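Local structure of AtGH3.15 acyl acid amido synthetase (Arabidopsis thaliana, 6E1Q) at residues I143-T148 / M162-L167; V93-S98 / G327-F332; L215-P218 / S222-K225; Q117-S122 / K168-T173. The protein catalyses the ATP-dependent conjugation of the auxin precursor indole-3-butyric acid, and of the herbicide 2,4-DB, to glutamine. One frame throughout, in Å; residues are numbered along the deposited sequence.

Interaction 1 of 4, residues I143-T148 / M162-L167; sequences IFYFVT and MVTSFL. With CFA ((2,4-dichlorophenoxy)acetic acid), chain C; CFA ((2,4-dichlorophenoxy)acetic acid), chain D.
Y145 lays one face of its ring against V163 of helix 162-172: CG1 of V163 stands 3.6 Å from the ring centroid and 6° off the normal, a nearly axial CH-pi contact. Followed outward, the tyrosine first meets ligand. Its CB lies 4.0 Å from CL4 of the chain C (2,4-dichlorophenoxy)acetic acid, and CD1 closes on the same chlorine to 3.5 Å, at a slant to the ring. CG is turned anti to the backbone N (chi1 -175°), which sends the ring across toward the helix. There CE2 presents the ring edge to T164, 3.6 Å from its OG1. The phenol OH ends beside V163 CB at 3.9 Å and is hydrogen-bonded to T161 OG1, which also bonds T164 OG1. Without the ring, as with an alanine at Y145, V163 CG1 is likely to lose its aromatic face and T161 its phenol partner, with a gap beside the chlorine. V163 CG1 also borders CL4 of the chain C ligand, while CG2 comes to 3.5 Å from CL3 of the chain D ligand, one of whose ring carbons sits over a face of F166. Helix 162-172 borders both bound molecules, consistent with a wall of the acyl-acid site of this synthetase.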
loop_
_atom_site.group_PDB
_atom_site.type_symbol
_atom_site.label_atom_id
_atom_site.label_comp_id
_atom_site.label_asym_id
_atom_site.label_seq_id
_atom_site.Cartn_x
_atom_site.Cartn_y
_atom_site.Cartn_z
ATOM N N ILE A 143 7.405 13.539 0.691
ATOM C CA ILE A 143 6.469 12.495 0.298
ATOM C C ILE A 143 6.649 12.257 -1.189
ATOM O O ILE A 143 6.454 13.166 -2.002
ATOM C CB ILE A 143 5.018 12.872 0.645
ATOM C CG1 ILE A 143 4.800 12.785 2.161
ATOM C CG2 ILE A 143 4.036 11.954 -0.049
ATOM C CD1 ILE A 143 3.574 13.522 2.633
ATOM N N PHE A 144 7.040 11.039 -1.539
ATOM C CA PHE A 144 7.247 10.663 -2.926
ATOM C C PHE A 144 5.916 10.155 -3.453
ATOM O O PHE A 144 5.499 9.037 -3.167
ATOM C CB PHE A 144 8.356 9.627 -3.045
ATOM C CG PHE A 144 9.688 10.134 -2.574
ATOM C CD1 PHE A 144 10.331 11.146 -3.257
ATOM C CD2 PHE A 144 10.279 9.619 -1.440
ATOM C CE1 PHE A 144 11.553 11.625 -2.835
ATOM C CE2 PHE A 144 11.502 10.091 -1.007
ATOM C CZ PHE A 144 12.140 11.101 -1.718
ATOM N N TYR A 145 5.251 10.990 -4.229
ATOM C CA TYR A 145 3.930 10.664 -4.730
ATOM C C TYR A 145 3.670 11.596 -5.884
ATOM O O TYR A 145 3.863 12.805 -5.742
ATOM C CB TYR A 145 2.845 10.868 -3.664
ATOM C CG TYR A 145 1.484 10.415 -4.158
ATOM C CD1 TYR A 145 1.122 9.081 -4.085
ATOM C CD2 TYR A 145 0.578 11.311 -4.727
ATOM C CE1 TYR A 145 -0.102 8.647 -4.532
ATOM C CE2 TYR A 145 -0.662 10.875 -5.196
ATOM C CZ TYR A 145 -0.987 9.536 -5.097
ATOM O OH TYR A 145 -2.197 9.043 -5.538
ATOM N N PHE A 146 3.218 11.057 -7.008
ATOM C CA PHE A 146 2.701 11.963 -8.019
ATOM C C PHE A 146 1.652 11.242 -8.855
ATOM O O PHE A 146 1.605 10.014 -8.902
ATOM C CB PHE A 146 3.821 12.572 -8.880
ATOM C CG PHE A 146 4.836 11.583 -9.381
ATOM C CD1 PHE A 146 4.554 10.765 -10.466
ATOM C CD2 PHE A 146 6.095 11.511 -8.798
ATOM C CE1 PHE A 146 5.501 9.874 -10.950
ATOM C CE2 PHE A 146 7.046 10.615 -9.277
ATOM C CZ PHE A 146 6.747 9.797 -10.352
ATOM N N VAL A 147 0.780 12.032 -9.472
ATOM C CA VAL A 147 -0.341 11.524 -10.252
ATOM C C VAL A 147 -0.154 11.923 -11.711
ATOM O O VAL A 147 0.266 13.049 -12.007
ATOM C CB VAL A 147 -1.686 12.036 -9.694
ATOM C CG1 VAL A 147 -1.648 13.534 -9.509
ATOM C CG2 VAL A 147 -2.809 11.677 -10.633
ATOM N N THR A 148 -0.461 10.996 -12.619
ATOM C CA THR A 148 -0.213 11.183 -14.043
ATOM C C THR A 148 -1.472 11.465 -14.848
ATOM O O THR A 148 -1.359 11.873 -16.011
ATOM C CB THR A 148 0.489 9.950 -14.630
ATOM O OG1 THR A 148 -0.406 8.829 -14.616
ATOM C CG2 THR A 148 1.720 9.620 -13.810
ATOM N N MET A 162 -7.234 8.745 -3.107
ATOM C CA MET A 162 -7.421 9.200 -1.732
ATOM C C MET A 162 -6.269 10.093 -1.282
ATOM O O MET A 162 -6.488 11.115 -0.609
ATOM C CB MET A 162 -7.566 7.999 -0.801
ATOM C CG MET A 162 -7.497 8.380 0.652
ATOM S SD MET A 162 -9.090 9.054 1.138
ATOM C CE MET A 162 -8.621 10.645 1.802
ATOM N N VAL A 163 -5.037 9.724 -1.643
ATOM C CA VAL A 163 -3.880 10.549 -1.294
ATOM C C VAL A 163 -4.033 11.951 -1.871
ATOM O O VAL A 163 -3.877 12.954 -1.162
ATOM C CB VAL A 163 -2.583 9.880 -1.776
ATOM C CG1 VAL A 163 -1.432 10.827 -1.589
ATOM C CG2 VAL A 163 -2.361 8.565 -1.013
ATOM N N THR A 164 -4.350 12.047 -3.168
ATOM C CA THR A 164 -4.516 13.371 -3.764
ATOM C C THR A 164 -5.609 14.153 -3.050
ATOM O O THR A 164 -5.439 15.336 -2.743
ATOM C CB THR A 164 -4.839 13.263 -5.249
ATOM O OG1 THR A 164 -3.742 12.663 -5.944
ATOM C CG2 THR A 164 -5.125 14.631 -5.818
ATOM N N SER A 165 -6.742 13.499 -2.773
ATOM C CA SER A 165 -7.832 14.179 -2.082
ATOM C C SER A 165 -7.394 14.635 -0.698
ATOM O O SER A 165 -7.737 15.744 -0.260
ATOM C CB SER A 165 -9.042 13.247 -1.967
ATOM O OG SER A 165 -9.546 12.957 -3.251
ATOM N N PHE A 166 -6.645 13.779 0.004
ATOM C CA PHE A 166 -6.136 14.127 1.325
ATOM C C PHE A 166 -5.210 15.339 1.251
ATOM O O PHE A 166 -5.408 16.329 1.963
ATOM C CB PHE A 166 -5.420 12.912 1.922
ATOM C CG PHE A 166 -5.005 13.085 3.356
ATOM C CD1 PHE A 166 -5.885 12.786 4.388
ATOM C CD2 PHE A 166 -3.723 13.511 3.676
ATOM C CE1 PHE A 166 -5.501 12.930 5.713
ATOM C CE2 PHE A 166 -3.333 13.663 5.000
ATOM C CZ PHE A 166 -4.225 13.373 6.017
ATOM N N LEU A 167 -4.213 15.288 0.366
ATOM C CA LEU A 167 -3.258 16.389 0.244
ATOM C C LEU A 167 -3.934 17.665 -0.234
ATOM O O LEU A 167 -3.707 18.751 0.318
ATOM C CB LEU A 167 -2.128 15.999 -0.713
ATOM C CG LEU A 167 -1.298 14.825 -0.212
ATOM C CD1 LEU A 167 -0.186 14.501 -1.200
ATOM C CD2 LEU A 167 -0.738 15.148 1.179
HETATM C C1 CFA C . 3.887 10.524 5.432
HETATM C C2 CFA C . 2.570 9.857 5.822
HETATM C "C1'" CFA C . 2.203 8.645 3.800
HETATM C "C2'" CFA C . 2.089 7.451 3.101
HETATM C "C3'" CFA C . 1.873 7.477 1.745
HETATM C "C4'" CFA C . 1.776 8.679 1.093
HETATM C "C5'" CFA C . 1.880 9.871 1.766
HETATM CL CL3 CFA C . 2.212 5.855 3.889
HETATM C "C6'" CFA C . 2.090 9.850 3.124
HETATM O O1 CFA C . 4.016 11.771 5.531
HETATM O O2 CFA C . 4.827 9.824 4.989
HETATM O "O1'" CFA C . 2.424 8.621 5.181
HETATM CL CL4 CFA C . 1.504 8.674 -0.650
HETATM C C1 CFA D . -4.293 5.945 4.668
HETATM C C2 CFA D . -3.193 6.956 4.329
HETATM C "C1'" CFA D . -2.540 9.168 4.980
HETATM C "C2'" CFA D . -2.191 9.895 3.846
HETATM C "C3'" CFA D . -1.214 10.880 3.930
HETATM C "C4'" CFA D . -0.592 11.142 5.142
HETATM C "C5'" CFA D . -0.946 10.421 6.269
HETATM CL CL3 CFA D . -2.988 9.574 2.276
HETATM C "C6'" CFA D . -1.919 9.442 6.187
HETATM O O1 CFA D . -4.811 5.967 5.811
HETATM O O2 CFA D . -4.690 5.088 3.830
HETATM O "O1'" CFA D . -3.530 8.173 4.937
HETATM CL CL4 CFA D . 0.665 12.406 5.273
#

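Interaction 2 of 4, residues V93-S98 / G327-F332; sequences VLLTSS and GSSECF
S329 and L95 both hold their first side-chain bond anti to the carbonyl carbon (chi1 -67° and -65°), and this brings S329 OG and L95 CD1 to the interface of strand 91-97 and the loop 327-332. The two segments belong to the ATP site: S97 and S98 bind ATP from the strand end, G327 to E330 from the loop, in keeping with the nucleotide-binding motifs of the ANL adenylating enzymes. The direct contacts are van der Waals. L95 CD1 rests 3.7 Å from the carbonyl oxygen of S329, and its CB is 4.0 Å from S329 OG. That same hydroxyl comes to 3.6 Å from S97 CB, so S329 sits between two alternate residues of the strand, their CB atoms both directed toward it. A water adds a polar link: it donates to T96 O at 2.8 Å and is hydrogen-bonded to S329 OG at 3.2 Å. From helix 112-132, R118 NH2 is hydrogen-bonded to S329 O. Within the loop, S328 OG donates to E330 OE2 over 3.1 Å, reaching it on the anti side and 30° out of the carboxylate plane.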
loop_
_atom_site.group_PDB
_atom_site.type_symbol
_atom_site.label_atom_id
_atom_site.label_comp_id
_atom_site.label_asym_id
_atom_site.label_seq_id
_atom_site.Cartn_x
_atom_site.Cartn_y
_atom_site.Cartn_z
ATOM N N VAL A 93 -16.361 13.554 -4.254
ATOM C CA VAL A 93 -15.443 12.982 -5.240
ATOM C C VAL A 93 -15.690 11.488 -5.286
ATOM O O VAL A 93 -16.209 10.902 -4.337
ATOM C CB VAL A 93 -13.935 13.228 -4.931
ATOM C CG1 VAL A 93 -13.512 14.621 -5.310
ATOM C CG2 VAL A 93 -13.606 12.909 -3.461
ATOM N N LEU A 94 -15.305 10.860 -6.396
ATOM C CA LEU A 94 -15.109 9.419 -6.387
ATOM C C LEU A 94 -13.629 9.095 -6.312
ATOM O O LEU A 94 -12.819 9.687 -7.024
ATOM C CB LEU A 94 -15.721 8.719 -7.598
ATOM C CG LEU A 94 -17.194 8.982 -7.867
ATOM C CD1 LEU A 94 -17.619 8.418 -9.199
ATOM C CD2 LEU A 94 -17.980 8.356 -6.721
ATOM N N LEU A 95 -13.295 8.140 -5.465
ATOM C CA LEU A 95 -11.918 7.736 -5.255
ATOM C C LEU A 95 -11.592 6.522 -6.120
ATOM O O LEU A 95 -12.327 5.529 -6.101
ATOM C CB LEU A 95 -11.687 7.412 -3.783
ATOM C CG LEU A 95 -11.820 8.561 -2.778
ATOM C CD1 LEU A 95 -11.516 8.064 -1.366
ATOM C CD2 LEU A 95 -10.933 9.757 -3.104
ATOM N N THR A 96 -10.520 6.616 -6.910
ATOM C CA THR A 96 -10.040 5.478 -7.680
ATOM C C THR A 96 -9.117 4.653 -6.797
ATOM O O THR A 96 -8.041 5.118 -6.418
ATOM C CB THR A 96 -9.308 5.928 -8.934
ATOM O OG1 THR A 96 -10.167 6.780 -9.682
ATOM C CG2 THR A 96 -8.982 4.742 -9.771
ATOM N N SER A 97 -9.528 3.436 -6.501
ATOM C CA SER A 97 -8.802 2.580 -5.581
ATOM C C SER A 97 -7.876 1.650 -6.352
ATOM O O SER A 97 -8.081 1.382 -7.541
ATOM C CB SER A 97 -9.793 1.783 -4.726
ATOM O OG SER A 97 -9.237 0.578 -4.253
ATOM N N SER A 98 -6.821 1.208 -5.674
ATOM C CA SER A 98 -6.194 -0.056 -6.023
ATOM C C SER A 98 -7.111 -1.187 -5.574
ATOM O O SER A 98 -7.915 -1.038 -4.650
ATOM C CB SER A 98 -4.829 -0.199 -5.356
ATOM O OG SER A 98 -4.981 -0.675 -4.028
ATOM N N GLY A 327 -5.910 1.695 6.358
ATOM C CA GLY A 327 -7.079 2.322 5.765
ATOM C C GLY A 327 -7.256 1.932 4.312
ATOM O O GLY A 327 -6.451 1.205 3.730
ATOM N N SER A 328 -8.342 2.426 3.728
ATOM C CA SER A 328 -8.672 2.141 2.341
ATOM C C SER A 328 -9.516 3.297 1.850
ATOM O O SER A 328 -9.943 4.143 2.638
ATOM C CB SER A 328 -9.418 0.807 2.186
ATOM O OG SER A 328 -10.677 0.877 2.842
ATOM N N SER A 329 -9.744 3.340 0.531
ATOM C CA SER A 329 -10.638 4.357 -0.012
ATOM C C SER A 329 -11.962 4.346 0.726
ATOM O O SER A 329 -12.520 5.403 1.024
ATOM C CB SER A 329 -10.863 4.139 -1.512
ATOM O OG SER A 329 -9.662 4.370 -2.225
ATOM N N GLU A 330 -12.453 3.145 1.063
ATOM C CA GLU A 330 -13.775 2.981 1.664
ATOM C C GLU A 330 -13.820 3.467 3.112
ATOM O O GLU A 330 -14.863 3.949 3.579
ATOM C CB GLU A 330 -14.180 1.505 1.596
ATOM C CG GLU A 330 -14.384 0.952 0.168
ATOM C CD GLU A 330 -13.173 0.207 -0.380
ATOM O OE1 GLU A 330 -13.355 -0.661 -1.270
ATOM O OE2 GLU A 330 -12.047 0.492 0.077
ATOM N N CYS A 331 -12.722 3.333 3.845
ATOM C CA CYS A 331 -12.763 3.638 5.273
ATOM C C CYS A 331 -11.360 3.768 5.835
ATOM O O CYS A 331 -10.523 2.891 5.606
ATOM C CB CYS A 331 -13.514 2.540 6.040
ATOM S SG CYS A 331 -14.120 3.101 7.638
ATOM N N PHE A 332 -11.093 4.831 6.585
ATOM C CA PHE A 332 -9.895 4.851 7.422
ATOM C C PHE A 332 -10.174 4.037 8.676
ATOM O O PHE A 332 -11.163 4.288 9.371
ATOM C CB PHE A 332 -9.504 6.273 7.814
ATOM C CG PHE A 332 -8.215 6.341 8.554
ATOM C CD1 PHE A 332 -7.035 5.938 7.950
ATOM C CD2 PHE A 332 -8.172 6.773 9.866
ATOM C CE1 PHE A 332 -5.836 5.985 8.636
ATOM C CE2 PHE A 332 -6.969 6.823 10.554
ATOM C CZ PHE A 332 -5.805 6.431 9.936
HETATM O O HOH W 1 -7.511 6.004 -3.859
#

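Interaction 3 of 4, residues L215-P218 / S222-K225; sequences LGAP and SFLK. With CFA ((2,4-dichlorophenoxy)acetic acid), chain C.
A217 and S222 bring their backbones within 6.2 Å, CA to CA, where the chain leaves strand 212-217, turns a corner at P218 and enters helix 220-243. The A217 methyl points from the strand toward the helix. Its CB is 3.7 Å from S222 CB and also lies over one face of the F223 ring, 3.9 Å from the centroid and 22° off the normal, displaced toward the CE2-CZ side of the rim: a CH-pi contact. F223 reaches the strand because CG is turned anti to its own carbonyl carbon (chi1 -74°). The tip of the ring, CZ, then comes to 3.6 Å from G216 C, while CE1 approaches L215 CB obliquely and G216 N lies in plane at the ring edge. With the strand's other side, this strand-to-helix connection of the GH3 N-terminal domain lines part of the chain C (2,4-dichlorophenoxy)acetic acid pocket, consistent with an acyl-acid site. G216 CA is 3.2 Å from the ligand carboxylate atom O2, an approach that the missing side chain makes possible. P218 CG meets the chlorine CL4 at 3.3 Å, and the neighbouring CD of the same proline is 3.8 Å from S222 OG. That hydroxyl is hydrogen-bonded to the backbone N of F219, just ahead of the helix. F223 also packs on F144, on I297 of strand 297-298 and on L312 of helix 309-316.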
loop_
_atom_site.group_PDB
_atom_site.type_symbol
_atom_site.label_atom_id
_atom_site.label_comp_id
_atom_site.label_asym_id
_atom_site.label_seq_id
_atom_site.Cartn_x
_atom_site.Cartn_y
_atom_site.Cartn_z
ATOM N N LEU A 215 10.697 10.645 5.542
ATOM C CA LEU A 215 10.469 10.239 4.165
ATOM C C LEU A 215 9.196 9.409 4.112
ATOM O O LEU A 215 8.974 8.553 4.972
ATOM C CB LEU A 215 11.641 9.414 3.636
ATOM C CG LEU A 215 13.059 9.996 3.769
ATOM C CD1 LEU A 215 14.075 8.967 3.293
ATOM C CD2 LEU A 215 13.212 11.304 2.984
ATOM N N GLY A 216 8.365 9.666 3.111
ATOM C CA GLY A 216 7.113 8.948 2.963
ATOM C C GLY A 216 6.851 8.585 1.519
ATOM O O GLY A 216 7.283 9.271 0.587
ATOM N N ALA A 217 6.124 7.490 1.353
ATOM C CA ALA A 217 5.631 7.042 0.060
ATOM C C ALA A 217 4.516 6.053 0.324
ATOM O O ALA A 217 4.396 5.535 1.437
ATOM C CB ALA A 217 6.750 6.402 -0.777
ATOM N N PRO A 218 3.686 5.759 -0.674
ATOM C CA PRO A 218 2.611 4.783 -0.424
ATOM C C PRO A 218 3.121 3.430 0.062
ATOM O O PRO A 218 2.635 2.920 1.084
ATOM C CB PRO A 218 1.905 4.685 -1.785
ATOM C CG PRO A 218 2.237 5.984 -2.485
ATOM C CD PRO A 218 3.630 6.329 -2.039
ATOM N N SER A 222 7.719 1.571 -3.349
ATOM C CA SER A 222 7.730 2.887 -3.985
ATOM C C SER A 222 9.094 3.537 -3.888
ATOM O O SER A 222 9.503 4.258 -4.804
ATOM C CB SER A 222 6.677 3.815 -3.357
ATOM O OG SER A 222 5.433 3.153 -3.193
ATOM N N PHE A 223 9.806 3.307 -2.782
ATOM C CA PHE A 223 11.115 3.916 -2.585
ATOM C C PHE A 223 12.155 3.381 -3.558
ATOM O O PHE A 223 13.064 4.123 -3.952
ATOM C CB PHE A 223 11.581 3.691 -1.152
ATOM C CG PHE A 223 10.873 4.551 -0.166
ATOM C CD1 PHE A 223 11.188 5.890 -0.058
ATOM C CD2 PHE A 223 9.859 4.035 0.625
ATOM C CE1 PHE A 223 10.533 6.693 0.833
ATOM C CE2 PHE A 223 9.192 4.843 1.542
ATOM C CZ PHE A 223 9.525 6.173 1.640
ATOM N N LEU A 224 12.024 2.123 -3.982
ATOM C CA LEU A 224 13.002 1.543 -4.899
ATOM C C LEU A 224 12.974 2.235 -6.250
ATOM O O LEU A 224 14.011 2.383 -6.901
ATOM C CB LEU A 224 12.739 0.050 -5.076
ATOM C CG LEU A 224 12.443 -0.650 -3.765
ATOM C CD1 LEU A 224 12.098 -2.125 -4.006
ATOM C CD2 LEU A 224 13.621 -0.478 -2.830
ATOM N N LYS A 225 11.784 2.634 -6.703
ATOM C CA LYS A 225 11.668 3.393 -7.939
ATOM C C LYS A 225 12.317 4.774 -7.801
ATOM O O LYS A 225 12.976 5.249 -8.724
ATOM C CB LYS A 225 10.187 3.486 -8.313
ATOM C CG LYS A 225 9.891 4.130 -9.629
ATOM C CD LYS A 225 10.348 3.272 -10.779
ATOM C CE LYS A 225 9.998 3.896 -12.114
ATOM N NZ LYS A 225 10.522 3.092 -13.266
HETATM C C1 CFA C . 3.887 10.524 5.432
HETATM C C2 CFA C . 2.570 9.857 5.822
HETATM C "C1'" CFA C . 2.203 8.645 3.800
HETATM C "C2'" CFA C . 2.089 7.451 3.101
HETATM C "C3'" CFA C . 1.873 7.477 1.745
HETATM C "C4'" CFA C . 1.776 8.679 1.093
HETATM C "C5'" CFA C . 1.880 9.871 1.766
HETATM CL CL3 CFA C . 2.212 5.855 3.889
HETATM C "C6'" CFA C . 2.090 9.850 3.124
HETATM O O1 CFA C . 4.016 11.771 5.531
HETATM O O2 CFA C . 4.827 9.824 4.989
HETATM O "O1'" CFA C . 2.424 8.621 5.181
HETATM CL CL4 CFA C . 1.504 8.674 -0.650
#

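Interaction 4 of 4, residues Q117-S122 / K168-T173; sequences QRISFS and KSIKQT
I119 of helix 112-132 meets S169 and I170, consecutive residues of helix 162-172, and the three side chains account for all the close approaches between these segments. The helices come to 7.4 Å here, measured from I119 CA to I170 CA. The two branches of I119 take different partners. CG2, anti to the backbone N, is 3.6 Å from I170 CG2, and CG1 touches the same methyl a little farther off. From CG1 the chain continues extended (chi2 159°), carrying CD1 forward to S169: it stands 3.3 Å from OG and 3.4 Å from CB, the latter tighter than usual for two carbons. I170 takes the less common conformer in which CG1 lies between the backbone N and the carbonyl carbon (chi1 59°); CG2 is thereby turned anti to the carbonyl carbon and is the branch offered to I119. Shortening I119 to an alanine is likely to leave I170 CG2 and the S169 side chain without their neighbour and open a gap between the helices. F166, one turn before I170 on helix 162-172, also packs on I119 and extends the seam toward the ligand pocket. With 121 Å² buried, and a serine hydroxyl facing a methyl that can form no hydrogen bond, the contact between these two segments rests on dispersion and shape, supplied largely by I119.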
loop_
_atom_site.group_PDB
_atom_site.type_symbol
_atom_site.label_atom_id
_atom_site.label_comp_id
_atom_site.label_asym_id
_atom_site.label_seq_id
_atom_site.Cartn_x
_atom_site.Cartn_y
_atom_site.Cartn_z
ATOM N N GLN A 117 -13.220 14.477 8.447
ATOM C CA GLN A 117 -13.026 13.612 9.611
ATOM C C GLN A 117 -11.726 12.819 9.516
ATOM O O GLN A 117 -11.033 12.630 10.525
ATOM C CB GLN A 117 -14.210 12.668 9.775
ATOM C CG GLN A 117 -13.977 11.639 10.864
ATOM C CD GLN A 117 -15.259 11.054 11.398
ATOM O OE1 GLN A 117 -15.909 11.642 12.265
ATOM N NE2 GLN A 117 -15.635 9.884 10.885
ATOM N N ARG A 118 -11.371 12.355 8.313
ATOM C CA ARG A 118 -10.140 11.585 8.153
ATOM C C ARG A 118 -8.919 12.466 8.349
ATOM O O ARG A 118 -7.905 12.029 8.916
ATOM C CB ARG A 118 -10.087 10.944 6.763
ATOM C CG ARG A 118 -11.023 9.769 6.563
ATOM C CD ARG A 118 -10.826 9.173 5.182
ATOM N NE ARG A 118 -12.025 8.471 4.772
ATOM C CZ ARG A 118 -12.084 7.573 3.796
ATOM N NH1 ARG A 118 -11.003 7.264 3.087
ATOM N NH2 ARG A 118 -13.243 7.003 3.521
ATOM N N ILE A 119 -8.979 13.683 7.816
ATOM C CA ILE A 119 -7.925 14.662 8.041
ATOM C C ILE A 119 -7.861 15.028 9.520
ATOM O O ILE A 119 -6.789 15.030 10.132
ATOM C CB ILE A 119 -8.164 15.894 7.152
ATOM C CG1 ILE A 119 -7.773 15.570 5.708
ATOM C CG2 ILE A 119 -7.416 17.101 7.677
ATOM C CD1 ILE A 119 -8.414 16.481 4.714
ATOM N N SER A 120 -9.022 15.316 10.107
ATOM C CA SER A 120 -9.135 15.601 11.533
ATOM C C SER A 120 -8.465 14.518 12.371
ATOM O O SER A 120 -7.620 14.812 13.225
ATOM C CB SER A 120 -10.614 15.731 11.901
ATOM O OG SER A 120 -10.805 16.452 13.102
ATOM N N PHE A 121 -8.814 13.251 12.128
ATOM C CA PHE A 121 -8.221 12.192 12.934
ATOM C C PHE A 121 -6.724 12.108 12.718
ATOM O O PHE A 121 -5.994 11.707 13.633
ATOM C CB PHE A 121 -8.850 10.824 12.652
ATOM C CG PHE A 121 -8.255 9.735 13.502
ATOM C CD1 PHE A 121 -8.660 9.565 14.821
ATOM C CD2 PHE A 121 -7.234 8.946 13.019
ATOM C CE1 PHE A 121 -8.075 8.607 15.621
ATOM C CE2 PHE A 121 -6.651 7.978 13.813
ATOM C CZ PHE A 121 -7.067 7.808 15.111
ATOM N N SER A 122 -6.253 12.461 11.517
ATOM C CA SER A 122 -4.818 12.426 11.250
ATOM C C SER A 122 -4.069 13.430 12.119
ATOM O O SER A 122 -2.929 13.181 12.525
ATOM C CB SER A 122 -4.541 12.699 9.769
ATOM O OG SER A 122 -3.307 12.120 9.364
ATOM N N LYS A 168 -4.764 17.558 -1.269
ATOM C CA LYS A 168 -5.451 18.743 -1.778
ATOM C C LYS A 168 -6.280 19.417 -0.689
ATOM O O LYS A 168 -6.368 20.649 -0.633
ATOM C CB LYS A 168 -6.322 18.355 -2.974
ATOM C CG LYS A 168 -6.934 19.515 -3.725
ATOM C CD LYS A 168 -7.907 19.024 -4.793
ATOM C CE LYS A 168 -8.897 20.116 -5.186
ATOM N NZ LYS A 168 -8.938 20.342 -6.660
ATOM N N SER A 169 -6.891 18.638 0.194
ATOM C CA SER A 169 -7.748 19.280 1.181
ATOM C C SER A 169 -6.938 19.999 2.254
ATOM O O SER A 169 -7.258 21.143 2.611
ATOM C CB SER A 169 -8.687 18.271 1.822
ATOM O OG SER A 169 -9.479 18.956 2.772
ATOM N N ILE A 170 -5.890 19.358 2.780
ATOM C CA ILE A 170 -5.100 20.041 3.799
ATOM C C ILE A 170 -4.362 21.219 3.184
ATOM O O ILE A 170 -4.114 22.215 3.864
ATOM C CB ILE A 170 -4.136 19.080 4.533
ATOM C CG1 ILE A 170 -3.163 18.404 3.588
ATOM C CG2 ILE A 170 -4.902 17.995 5.285
ATOM C CD1 ILE A 170 -2.312 17.357 4.296
ATOM N N LYS A 171 -4.035 21.149 1.890
ATOM C CA LYS A 171 -3.451 22.308 1.214
ATOM C C LYS A 171 -4.428 23.479 1.176
ATOM O O LYS A 171 -4.039 24.630 1.409
ATOM C CB LYS A 171 -3.021 21.942 -0.207
ATOM C CG LYS A 171 -3.003 23.147 -1.154
ATOM C CD LYS A 171 -1.904 23.067 -2.200
ATOM C CE LYS A 171 -2.212 24.005 -3.354
ATOM N NZ LYS A 171 -1.003 24.379 -4.128
ATOM N N GLN A 172 -5.703 23.208 0.883
ATOM C CA GLN A 172 -6.690 24.277 0.798
ATOM C C GLN A 172 -7.071 24.840 2.163
ATOM O O GLN A 172 -7.780 25.851 2.209
ATOM C CB GLN A 172 -7.932 23.786 0.042
ATOM C CG GLN A 172 -7.681 23.587 -1.458
ATOM C CD GLN A 172 -8.882 23.037 -2.219
ATOM O OE1 GLN A 172 -8.896 23.033 -3.451
ATOM N NE2 GLN A 172 -9.889 22.569 -1.490
ATOM N N THR A 173 -6.604 24.238 3.267
ATOM C CA THR A 173 -6.782 24.843 4.585
ATOM C C THR A 173 -5.644 24.475 5.543
ATOM O O THR A 173 -5.884 24.213 6.725
ATOM C CB THR A 173 -8.122 24.463 5.210
ATOM O OG1 THR A 173 -8.116 24.875 6.584
ATOM C CG2 THR A 173 -8.376 22.944 5.116
#

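From the N terminus, residues 93-98 open interaction 2, 117-122 open interaction 4 and 143-148 open interaction 1. They close in reverse order: interaction 1 at 162-167, interaction 4 directly after it at 168-173 on the same helix, and interaction 2 only at 327-332. Interaction 3, a local contact between 215-218 and 222-225, follows interactions 1 and 4 in series within the span of interaction 2; no two cross. Helix 162-172 is the hub, meeting the loop after strand 140-143, helix 112-132 and, through M162 and S165, strand 91-97. F144 N probably bonds G216 O, joining interactions 1 and 3 around one ligand, whereas R118 reaches from interaction 4 to the ATP-site loop of interaction 2.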